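Local structure of LPXTG cell wall surface protein (4IGB) at residues Asp328-Tyr333 and Ala384-Val389; Lys334-Glu339 and Ile379-Ala384; Ile397-Thr402 and Asn413-Ala418. The protein is probably an adhesin of the streptococcal surface, attached to peptidoglycan through its C-terminal LPXTG signal and represented here by its two N-terminal domains. All blocks are in the same frame, centred on the assembly; numbering follows the deposited sequence.

Contact 1 (Asp328-Tyr333 and Ala384-Val389); sequences DERLDY and ATNKKV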
loop_
_atom_site.group_PDB
_atom_site.type_symbol
_atom_site.label_atom_id
_atom_site.label_comp_id
_atom_site.label_asym_id
_atom_site.label_seq_id
_atom_site.Cartn_x
_atom_site.Cartn_y
_atom_site.Cartn_z
ATOM N N ASP D 328 -9.670 -11.656 29.777
ATOM C CA ASP D 328 -8.859 -11.491 30.972
ATOM C C ASP D 328 -8.979 -12.757 31.809
ATOM O O ASP D 328 -10.088 -13.169 32.158
ATOM C CB ASP D 328 -9.358 -10.287 31.778
ATOM C CG ASP D 328 -8.478 -9.975 32.986
ATOM O OD1 ASP D 328 -7.629 -9.068 32.881
ATOM O OD2 ASP D 328 -8.638 -10.630 34.042
ATOM N N GLU D 329 -7.851 -13.394 32.107
ATOM C CA GLU D 329 -7.871 -14.486 33.062
ATOM C C GLU D 329 -8.433 -13.884 34.344
ATOM O O GLU D 329 -7.906 -12.899 34.851
ATOM C CB GLU D 329 -6.474 -15.072 33.280
ATOM C CG GLU D 329 -5.409 -14.075 33.708
ATOM C CD GLU D 329 -4.092 -14.758 34.063
ATOM O OE1 GLU D 329 -4.115 -15.714 34.872
ATOM O OE2 GLU D 329 -3.036 -14.347 33.528
ATOM N N ARG D 330 -9.523 -14.470 34.827
ATOM C CA ARG D 330 -10.365 -13.918 35.892
ATOM C C ARG D 330 -11.793 -14.015 35.392
ATOM O O ARG D 330 -12.758 -13.768 36.124
ATOM C CB ARG D 330 -10.014 -12.471 36.249
ATOM C CG ARG D 330 -9.033 -12.344 37.419
ATOM C CD ARG D 330 -8.901 -10.910 37.914
ATOM N NE ARG D 330 -8.356 -10.027 36.886
ATOM C CZ ARG D 330 -8.190 -8.715 37.031
ATOM N NH1 ARG D 330 -8.530 -8.120 38.169
ATOM N NH2 ARG D 330 -7.690 -7.996 36.032
ATOM N N LEU D 331 -11.900 -14.385 34.122
ATOM C CA LEU D 331 -13.175 -14.662 33.491
ATOM C C LEU D 331 -13.158 -16.068 32.910
ATOM O O LEU D 331 -12.178 -16.490 32.278
ATOM C CB LEU D 331 -13.455 -13.656 32.364
ATOM C CG LEU D 331 -13.665 -12.188 32.732
ATOM C CD1 LEU D 331 -13.922 -11.343 31.477
ATOM C CD2 LEU D 331 -14.816 -12.049 33.724
ATOM N N ASP D 332 -14.256 -16.785 33.123
ATOM C CA ASP D 332 -14.489 -18.050 32.450
ATOM C C ASP D 332 -15.421 -17.830 31.270
ATOM O O ASP D 332 -16.590 -17.468 31.454
ATOM C CB ASP D 332 -15.138 -19.057 33.396
ATOM C CG ASP D 332 -14.211 -19.498 34.512
ATOM O OD1 ASP D 332 -12.968 -19.365 34.365
ATOM O OD2 ASP D 332 -14.741 -19.993 35.528
ATOM N N TYR D 333 -14.912 -18.054 30.063
ATOM C CA TYR D 333 -15.762 -17.995 28.884
ATOM C C TYR D 333 -16.825 -19.075 28.985
ATOM O O TYR D 333 -16.515 -20.234 29.266
ATOM C CB TYR D 333 -14.955 -18.172 27.596
ATOM C CG TYR D 333 -15.825 -18.445 26.392
ATOM C CD1 TYR D 333 -16.691 -17.471 25.897
ATOM C CD2 TYR D 333 -15.790 -19.680 25.751
ATOM C CE1 TYR D 333 -17.495 -17.720 24.799
ATOM C CE2 TYR D 333 -16.586 -19.938 24.652
ATOM C CZ TYR D 333 -17.433 -18.952 24.179
ATOM O OH TYR D 333 -18.226 -19.207 23.085
ATOM N N ALA D 384 -18.176 -15.197 32.943
ATOM C CA ALA D 384 -18.381 -14.974 34.371
ATOM C C ALA D 384 -17.047 -15.021 35.089
ATOM O O ALA D 384 -16.167 -15.802 34.727
ATOM C CB ALA D 384 -19.343 -16.003 34.958
ATOM N N THR D 385 -16.891 -14.165 36.092
ATOM C CA THR D 385 -15.682 -14.164 36.898
ATOM C C THR D 385 -15.530 -15.480 37.646
ATOM O O THR D 385 -16.516 -16.104 38.052
ATOM C CB THR D 385 -15.679 -13.025 37.929
ATOM O OG1 THR D 385 -16.781 -13.192 38.832
ATOM C CG2 THR D 385 -15.760 -11.664 37.226
ATOM N N ASN D 386 -14.280 -15.889 37.815
ATOM C CA ASN D 386 -13.936 -17.085 38.563
ATOM C C ASN D 386 -13.330 -16.670 39.901
ATOM O O ASN D 386 -13.250 -15.477 40.208
ATOM C CB ASN D 386 -12.947 -17.925 37.754
ATOM C CG ASN D 386 -11.842 -17.082 37.140
ATOM O OD1 ASN D 386 -11.328 -16.165 37.781
ATOM N ND2 ASN D 386 -11.496 -17.365 35.885
ATOM N N LYS D 387 -12.906 -17.648 40.692
ATOM C CA LYS D 387 -12.304 -17.381 41.997
ATOM C C LYS D 387 -11.105 -16.430 41.910
ATOM O O LYS D 387 -10.760 -15.766 42.885
ATOM C CB LYS D 387 -11.895 -18.700 42.667
ATOM C CG LYS D 387 -10.845 -18.569 43.769
ATOM C CD LYS D 387 -11.427 -18.017 45.065
ATOM C CE LYS D 387 -10.332 -17.835 46.109
ATOM N NZ LYS D 387 -10.864 -17.448 47.445
ATOM N N LYS D 388 -10.481 -16.361 40.739
ATOM C CA LYS D 388 -9.262 -15.567 40.562
ATOM C C LYS D 388 -9.482 -14.049 40.595
ATOM O O LYS D 388 -8.528 -13.287 40.440
ATOM C CB LYS D 388 -8.553 -15.954 39.262
ATOM C CG LYS D 388 -8.135 -17.413 39.191
ATOM C CD LYS D 388 -7.628 -17.770 37.801
ATOM C CE LYS D 388 -7.510 -19.278 37.625
ATOM N NZ LYS D 388 -7.392 -19.660 36.188
ATOM N N VAL D 389 -10.729 -13.616 40.798
ATOM C CA VAL D 389 -11.052 -12.186 40.891
ATOM C C VAL D 389 -10.558 -11.541 42.184
ATOM O O VAL D 389 -10.094 -10.404 42.177
ATOM C CB VAL D 389 -12.567 -11.921 40.764
ATOM C CG1 VAL D 389 -12.988 -11.961 39.309
ATOM C CG2 VAL D 389 -13.363 -12.914 41.621
#
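Asn386 reaches across to Asp332 with its side-chain amide, ND2 donating an almost straight hydrogen bond of 2.9 Å to Asp332 OD1. The acceptor lies in the amide plane, yet the carboxylate is approached from above its own plane, the two flat groups being turned 61° apart. With CG of Asn386 set between its backbone N and carbonyl carbon (chi1 45°), the amide lies over the backbone of Arg330, and Asn386 OD1 comes within 3.1 Å of Arg330 CA. The same oxygen takes a weak bond from Lys388 N, which ties the side chain into the short 3-10 turn 387-389. Arg330 crosses this turn with its aliphatic part: CG rests 3.2 Å from Lys388 O, while the guanidinium group turns back to Asp328, where NE and OD2 form a salt bridge. On the face opposite Asp332 and Ala384, Leu331 CD2 meets Thr385 CG2 at 3.6 Å, and Val299 and Tyr301 continue this apolar layer. Thr385 OG1 is directed elsewhere, bonded to Lys294 O and Gln297 N. The strands themselves are joined by backbone bonds: Asp332 N to Ala384 O (2.7 Å), its return from Ala384 N to Asp332 O, and Asn386 N to Arg330 O. The arrangement is characteristic of the end of an antiparallel beta ladder in the N2 domain, where strand 331-339 begins and strand 377-385 gives way to a 3-10 turn.

Contact 2 (Lys334-Glu339 and Ile379-Ala384); sequences KELKVE and ITYKTA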
loop_
_atom_site.group_PDB
_atom_site.type_symbol
_atom_site.label_atom_id
_atom_site.label_comp_id
_atom_site.label_asym_id
_atom_site.label_seq_id
_atom_site.Cartn_x
_atom_site.Cartn_y
_atom_site.Cartn_z
ATOM N N LYS D 334 -18.079 -18.692 28.767
ATOM C CA LYS D 334 -19.180 -19.637 28.875
ATOM C C LYS D 334 -19.720 -20.021 27.507
ATOM O O LYS D 334 -19.848 -21.199 27.182
ATOM C CB LYS D 334 -20.301 -19.066 29.750
ATOM C CG LYS D 334 -19.879 -18.801 31.192
ATOM C CD LYS D 334 -21.061 -18.926 32.146
ATOM C CE LYS D 334 -21.591 -20.356 32.179
ATOM N NZ LYS D 334 -22.706 -20.533 33.153
ATOM N N GLU D 335 -20.025 -19.015 26.704
ATOM C CA GLU D 335 -20.620 -19.242 25.399
ATOM C C GLU D 335 -20.779 -17.906 24.687
ATOM O O GLU D 335 -20.541 -16.849 25.274
ATOM C CB GLU D 335 -21.983 -19.922 25.549
ATOM C CG GLU D 335 -22.959 -19.153 26.427
ATOM C CD GLU D 335 -24.258 -19.904 26.659
ATOM O OE1 GLU D 335 -25.341 -19.324 26.407
ATOM O OE2 GLU D 335 -24.194 -21.072 27.101
ATOM N N LEU D 336 -21.173 -17.958 23.421
ATOM C CA LEU D 336 -21.453 -16.745 22.677
ATOM C C LEU D 336 -22.584 -17.005 21.699
ATOM O O LEU D 336 -22.863 -18.155 21.358
ATOM C CB LEU D 336 -20.204 -16.306 21.918
ATOM C CG LEU D 336 -19.694 -17.272 20.851
ATOM C CD1 LEU D 336 -20.400 -17.023 19.535
ATOM C CD2 LEU D 336 -18.184 -17.140 20.681
ATOM N N LYS D 337 -23.241 -15.941 21.258
ATOM C CA LYS D 337 -24.072 -16.022 20.062
ATOM C C LYS D 337 -23.640 -14.949 19.065
ATOM O O LYS D 337 -22.957 -13.993 19.430
ATOM C CB LYS D 337 -25.575 -15.945 20.391
ATOM C CG LYS D 337 -26.172 -14.563 20.643
ATOM C CD LYS D 337 -27.664 -14.702 20.986
ATOM C CE LYS D 337 -28.397 -13.367 20.977
ATOM N NZ LYS D 337 -27.916 -12.428 22.031
ATOM N N VAL D 338 -23.998 -15.124 17.801
ATOM C CA VAL D 338 -23.762 -14.070 16.835
ATOM C C VAL D 338 -24.996 -13.849 15.968
ATOM O O VAL D 338 -25.590 -14.795 15.449
ATOM C CB VAL D 338 -22.475 -14.293 16.002
ATOM C CG1 VAL D 338 -21.723 -15.525 16.483
ATOM C CG2 VAL D 338 -22.793 -14.381 14.530
ATOM N N GLU D 339 -25.399 -12.590 15.855
ATOM C CA GLU D 339 -26.566 -12.227 15.076
ATOM C C GLU D 339 -26.129 -11.427 13.865
ATOM O O GLU D 339 -25.090 -10.770 13.883
ATOM C CB GLU D 339 -27.535 -11.388 15.917
ATOM C CG GLU D 339 -27.820 -11.966 17.298
ATOM C CD GLU D 339 -28.567 -10.992 18.196
ATOM O OE1 GLU D 339 -29.629 -10.478 17.775
ATOM O OE2 GLU D 339 -28.085 -10.733 19.320
ATOM N N ILE D 379 -21.374 -10.133 17.861
ATOM C CA ILE D 379 -21.022 -11.272 18.677
ATOM C C ILE D 379 -21.201 -10.871 20.135
ATOM O O ILE D 379 -20.545 -9.951 20.618
ATOM C CB ILE D 379 -19.571 -11.729 18.430
ATOM C CG1 ILE D 379 -19.316 -11.920 16.933
ATOM C CG2 ILE D 379 -19.287 -13.018 19.165
ATOM C CD1 ILE D 379 -17.939 -12.447 16.623
ATOM N N THR D 380 -22.124 -11.537 20.824
ATOM C CA THR D 380 -22.305 -11.324 22.250
ATOM C C THR D 380 -21.647 -12.473 23.023
ATOM O O THR D 380 -22.043 -13.630 22.880
ATOM C CB THR D 380 -23.797 -11.230 22.606
ATOM O OG1 THR D 380 -24.423 -10.229 21.791
ATOM C CG2 THR D 380 -23.978 -10.872 24.077
ATOM N N TYR D 381 -20.631 -12.149 23.820
ATOM C CA TYR D 381 -19.914 -13.150 24.601
ATOM C C TYR D 381 -20.413 -13.195 26.045
ATOM O O TYR D 381 -20.374 -12.185 26.754
ATOM C CB TYR D 381 -18.416 -12.848 24.644
ATOM C CG TYR D 381 -17.746 -12.636 23.311
ATOM C CD1 TYR D 381 -17.183 -13.702 22.610
ATOM C CD2 TYR D 381 -17.640 -11.365 22.767
ATOM C CE1 TYR D 381 -16.550 -13.506 21.392
ATOM C CE2 TYR D 381 -17.008 -11.157 21.553
ATOM C CZ TYR D 381 -16.464 -12.226 20.866
ATOM O OH TYR D 381 -15.838 -12.011 19.658
ATOM N N LYS D 382 -20.856 -14.367 26.491
ATOM C CA LYS D 382 -21.202 -14.549 27.895
ATOM C C LYS D 382 -19.999 -15.080 28.664
ATOM O O LYS D 382 -19.394 -16.089 28.290
ATOM C CB LYS D 382 -22.411 -15.472 28.057
ATOM C CG LYS D 382 -23.728 -14.820 27.660
ATOM C CD LYS D 382 -24.908 -15.761 27.855
ATOM C CE LYS D 382 -26.228 -15.048 27.580
ATOM N NZ LYS D 382 -27.401 -15.965 27.693
ATOM N N THR D 383 -19.644 -14.373 29.726
ATOM C CA THR D 383 -18.527 -14.766 30.572
ATOM C C THR D 383 -18.904 -14.551 32.039
ATOM O O THR D 383 -19.857 -13.831 32.348
ATOM C CB THR D 383 -17.244 -13.970 30.218
ATOM O OG1 THR D 383 -16.094 -14.789 30.445
ATOM C CG2 THR D 383 -17.124 -12.717 31.059
ATOM N N ALA D 384 -18.176 -15.197 32.943
ATOM C CA ALA D 384 -18.381 -14.974 34.371
ATOM C C ALA D 384 -17.047 -15.021 35.089
ATOM O O ALA D 384 -16.167 -15.802 34.727
ATOM C CB ALA D 384 -19.343 -16.003 34.958
HETATM O O HOH W 1 -25.152 -11.317 19.535
#
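A classic beta bulge interrupts the antiparallel ladder between strands 331-339 and 377-385 of the N2 domain: Lys334 and Glu335 both face Lys382. Lys382 O receives Lys334 N at 3.0 Å and, by a weak bond, Glu335 N, while Lys382 N returns a bond to Glu335 O. Beyond the bulge the pairing is regular, Lys337 and Thr380 exchanging two backbone bonds, and the short segments run 166° apart. The two faces differ sharply in character. On one, Leu336 lies alongside Tyr381, with CD2 coming obliquely to the ring at 4.0 Å from CE1, while its CD1 approaches Ile379 CG2. That methyl sits over one face of the tyrosine ring, 3.4 Å above its plane and offset toward the rim. Val338 CB packs on Ile379 CG1 further along, and Val360 and Val362 of strand 359-364 cover Leu336. The opposite face is polar and largely solvent-facing. Here Glu335 and Lys382 extend side by side, their aliphatic parts in contact; Glu335 OE1 stays 4.1 Å from Lys382 NZ, close enough for some attraction but beyond a salt bridge. Lys337 bends at its last torsion (chi4 -65°), which brings NZ to Glu339 OE2 in a salt bridge of 3.2 Å. The same carboxylate oxygen, Glu339 OE2, is hydrogen-bonded to a water, which also bonds Thr380 OG1 at 2.6 Å.

Contact 3 (Ile397-Thr402 and Asn413-Ala418); sequences IDNTVT and NQVSTA
Two antiparallel strands, 397-405 and 415-419, pair here near the C-terminal end of the modelled chain, within the N2 domain, a beta-rich unit of the adhesin clan. Ile397 and Thr417 form one hydrogen-bonded pair, with Thr417 N to Ile397 O at 2.8 Å, and Asn399 and Val415 form the next. Asp398 and Ser416 lie between them as a non-hydrogen-bonded pair, with CA atoms 4.1 Å apart. Ser416 CB comes to 3.3 Å from Asp398 OD1. On the same face the carboxylate of Asp398 meets the amide of Gln414 at an oblique angle, their planes 36° apart. Gln414 NE2 is 3.3 Å from Asp398 OD2, but the angle is too poor for a hydrogen bond; this N-H group makes instead a weak bond to Val415 O of its own strand. Gln414 CG, set opposite its backbone N (chi1 -174°), carries the chain across Thr400. Asn399 O is gripped twice, by Val415 N and by Thr400 OG1 at 2.6 Å, the two donors arriving from opposite faces of the carbonyl plane. On the face opposite Asp398 and Ser416, Asn399 CB touches Val415 CG2 at 3.8 Å, and Asn399 ND2 is hydrogen-bonded to Gln325 OE1 of strand 321-326. A water donates to Ile397 O and is hydrogen-bonded also to Thr417 OG1, whose hydroxyl has a further partner in Pro288 O. Strand 283-291 lies beside strand 415-419, with Leu284 against Asn399 and Val415, and strand 321-326 flanks 397-405, while Tyr301 of strand 298-305 packs against Ile397, Asn399 and Val415.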
loop_
_atom_site.group_PDB
_atom_site.type_symbol
_atom_site.label_atom_id
_atom_site.label_comp_id
_atom_site.label_asym_id
_atom_site.label_seq_id
_atom_site.Cartn_x
_atom_site.Cartn_y
_atom_site.Cartn_z
ATOM N N ILE D 397 -10.823 -4.818 34.627
ATOM C CA ILE D 397 -10.706 -5.826 33.588
ATOM C C ILE D 397 -10.826 -5.160 32.217
ATOM O O ILE D 397 -11.924 -4.789 31.792
ATOM C CB ILE D 397 -11.783 -6.927 33.767
ATOM C CG1 ILE D 397 -11.555 -7.676 35.083
ATOM C CG2 ILE D 397 -11.782 -7.891 32.591
ATOM C CD1 ILE D 397 -12.629 -8.704 35.419
ATOM N N ASP D 398 -9.688 -4.984 31.552
ATOM C CA ASP D 398 -9.649 -4.465 30.188
ATOM C C ASP D 398 -10.149 -5.510 29.193
ATOM O O ASP D 398 -10.111 -6.716 29.461
ATOM C CB ASP D 398 -8.223 -4.042 29.801
ATOM C CG ASP D 398 -7.876 -2.636 30.274
ATOM O OD1 ASP D 398 -8.588 -2.122 31.158
ATOM O OD2 ASP D 398 -6.894 -2.042 29.764
ATOM N N ASN D 399 -10.621 -5.049 28.041
ATOM C CA ASN D 399 -10.927 -5.963 26.958
ATOM C C ASN D 399 -10.837 -5.281 25.609
ATOM O O ASN D 399 -10.955 -4.058 25.508
ATOM C CB ASN D 399 -12.300 -6.617 27.135
ATOM C CG ASN D 399 -12.579 -7.664 26.066
ATOM O OD1 ASN D 399 -13.447 -7.483 25.210
ATOM N ND2 ASN D 399 -11.818 -8.754 26.095
ATOM N N THR D 400 -10.616 -6.092 24.581
ATOM C CA THR D 400 -10.532 -5.624 23.206
ATOM C C THR D 400 -10.735 -6.818 22.287
ATOM O O THR D 400 -10.411 -7.948 22.657
ATOM C CB THR D 400 -9.168 -5.003 22.918
ATOM O OG1 THR D 400 -9.001 -3.840 23.732
ATOM C CG2 THR D 400 -9.053 -4.594 21.456
ATOM N N VAL D 401 -11.291 -6.577 21.104
ATOM C CA VAL D 401 -11.442 -7.632 20.114
ATOM C C VAL D 401 -10.817 -7.167 18.821
ATOM O O VAL D 401 -10.606 -5.973 18.618
ATOM C CB VAL D 401 -12.913 -8.002 19.869
ATOM C CG1 VAL D 401 -13.516 -8.615 21.122
ATOM C CG2 VAL D 401 -13.707 -6.777 19.440
ATOM N N THR D 402 -10.500 -8.113 17.951
ATOM C CA THR D 402 -9.881 -7.761 16.700
ATOM C C THR D 402 -10.598 -8.444 15.555
ATOM O O THR D 402 -10.901 -9.638 15.620
ATOM C CB THR D 402 -8.397 -8.108 16.695
ATOM O OG1 THR D 402 -7.770 -7.484 17.816
ATOM C CG2 THR D 402 -7.740 -7.608 15.421
ATOM N N ASN D 413 -12.512 -0.588 19.737
ATOM C CA ASN D 413 -12.131 0.289 20.829
ATOM C C ASN D 413 -11.865 -0.581 22.055
ATOM O O ASN D 413 -12.249 -1.752 22.083
ATOM C CB ASN D 413 -13.278 1.225 21.154
ATOM C CG ASN D 413 -14.544 0.471 21.498
ATOM O OD1 ASN D 413 -15.225 -0.051 20.614
ATOM N ND2 ASN D 413 -14.855 0.384 22.781
ATOM N N GLN D 414 -11.216 -0.005 23.065
ATOM C CA GLN D 414 -11.031 -0.680 24.341
ATOM C C GLN D 414 -12.251 -0.479 25.227
ATOM O O GLN D 414 -12.914 0.559 25.152
ATOM C CB GLN D 414 -9.789 -0.135 25.052
ATOM C CG GLN D 414 -9.431 -0.894 26.324
ATOM C CD GLN D 414 -8.723 -0.023 27.353
ATOM O OE1 GLN D 414 -7.757 0.678 27.036
ATOM N NE2 GLN D 414 -9.207 -0.058 28.595
ATOM N N VAL D 415 -12.570 -1.482 26.042
ATOM C CA VAL D 415 -13.496 -1.305 27.156
ATOM C C VAL D 415 -12.807 -1.763 28.441
ATOM O O VAL D 415 -11.705 -2.310 28.406
ATOM C CB VAL D 415 -14.818 -2.106 27.002
ATOM C CG1 VAL D 415 -15.564 -1.711 25.746
ATOM C CG2 VAL D 415 -14.561 -3.618 27.044
ATOM N N SER D 416 -13.458 -1.535 29.575
ATOM C CA SER D 416 -12.974 -2.085 30.834
ATOM C C SER D 416 -14.083 -2.143 31.867
ATOM O O SER D 416 -15.032 -1.356 31.825
ATOM C CB SER D 416 -11.790 -1.288 31.375
ATOM O OG SER D 416 -12.092 0.087 31.423
ATOM N N THR D 417 -13.961 -3.102 32.780
ATOM C CA THR D 417 -14.909 -3.257 33.865
ATOM C C THR D 417 -14.220 -2.991 35.193
ATOM O O THR D 417 -13.339 -3.743 35.598
ATOM C CB THR D 417 -15.497 -4.665 33.898
ATOM O OG1 THR D 417 -16.245 -4.895 32.698
ATOM C CG2 THR D 417 -16.408 -4.823 35.114
ATOM N N ALA D 418 -14.624 -1.913 35.860
ATOM C CA ALA D 418 -14.075 -1.568 37.161
ATOM C C ALA D 418 -14.463 -2.608 38.211
ATOM O O ALA D 418 -15.581 -3.142 38.205
ATOM C CB ALA D 418 -14.540 -0.181 37.584
HETATM O O HOH W 2 -14.318 -5.759 30.753
#

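In the fold
From the N terminus the chain passes through the N1 region before entering the N2 domain, where all three contacts lie. Segment 328-333 leads straight into 334-339; after strands 351-356 and 359-364 and helix 366-371, the chain returns along 379-384, closing contact 2, and then 384-389, closing contact 1. Contact 2 is thus the inner of two nested closures, sharing Ala384 with contact 1; together they join strands 331-339 and 377-385. Contact 3 follows in series, closing a short loop through strand 408-411 and joining strands 397-405 and 415-419 of the same mixed sheet. Ile397 packs on Asp328 and Leu331, linking contact 3 to contact 1, whereas contacts 2 and 3 do not touch.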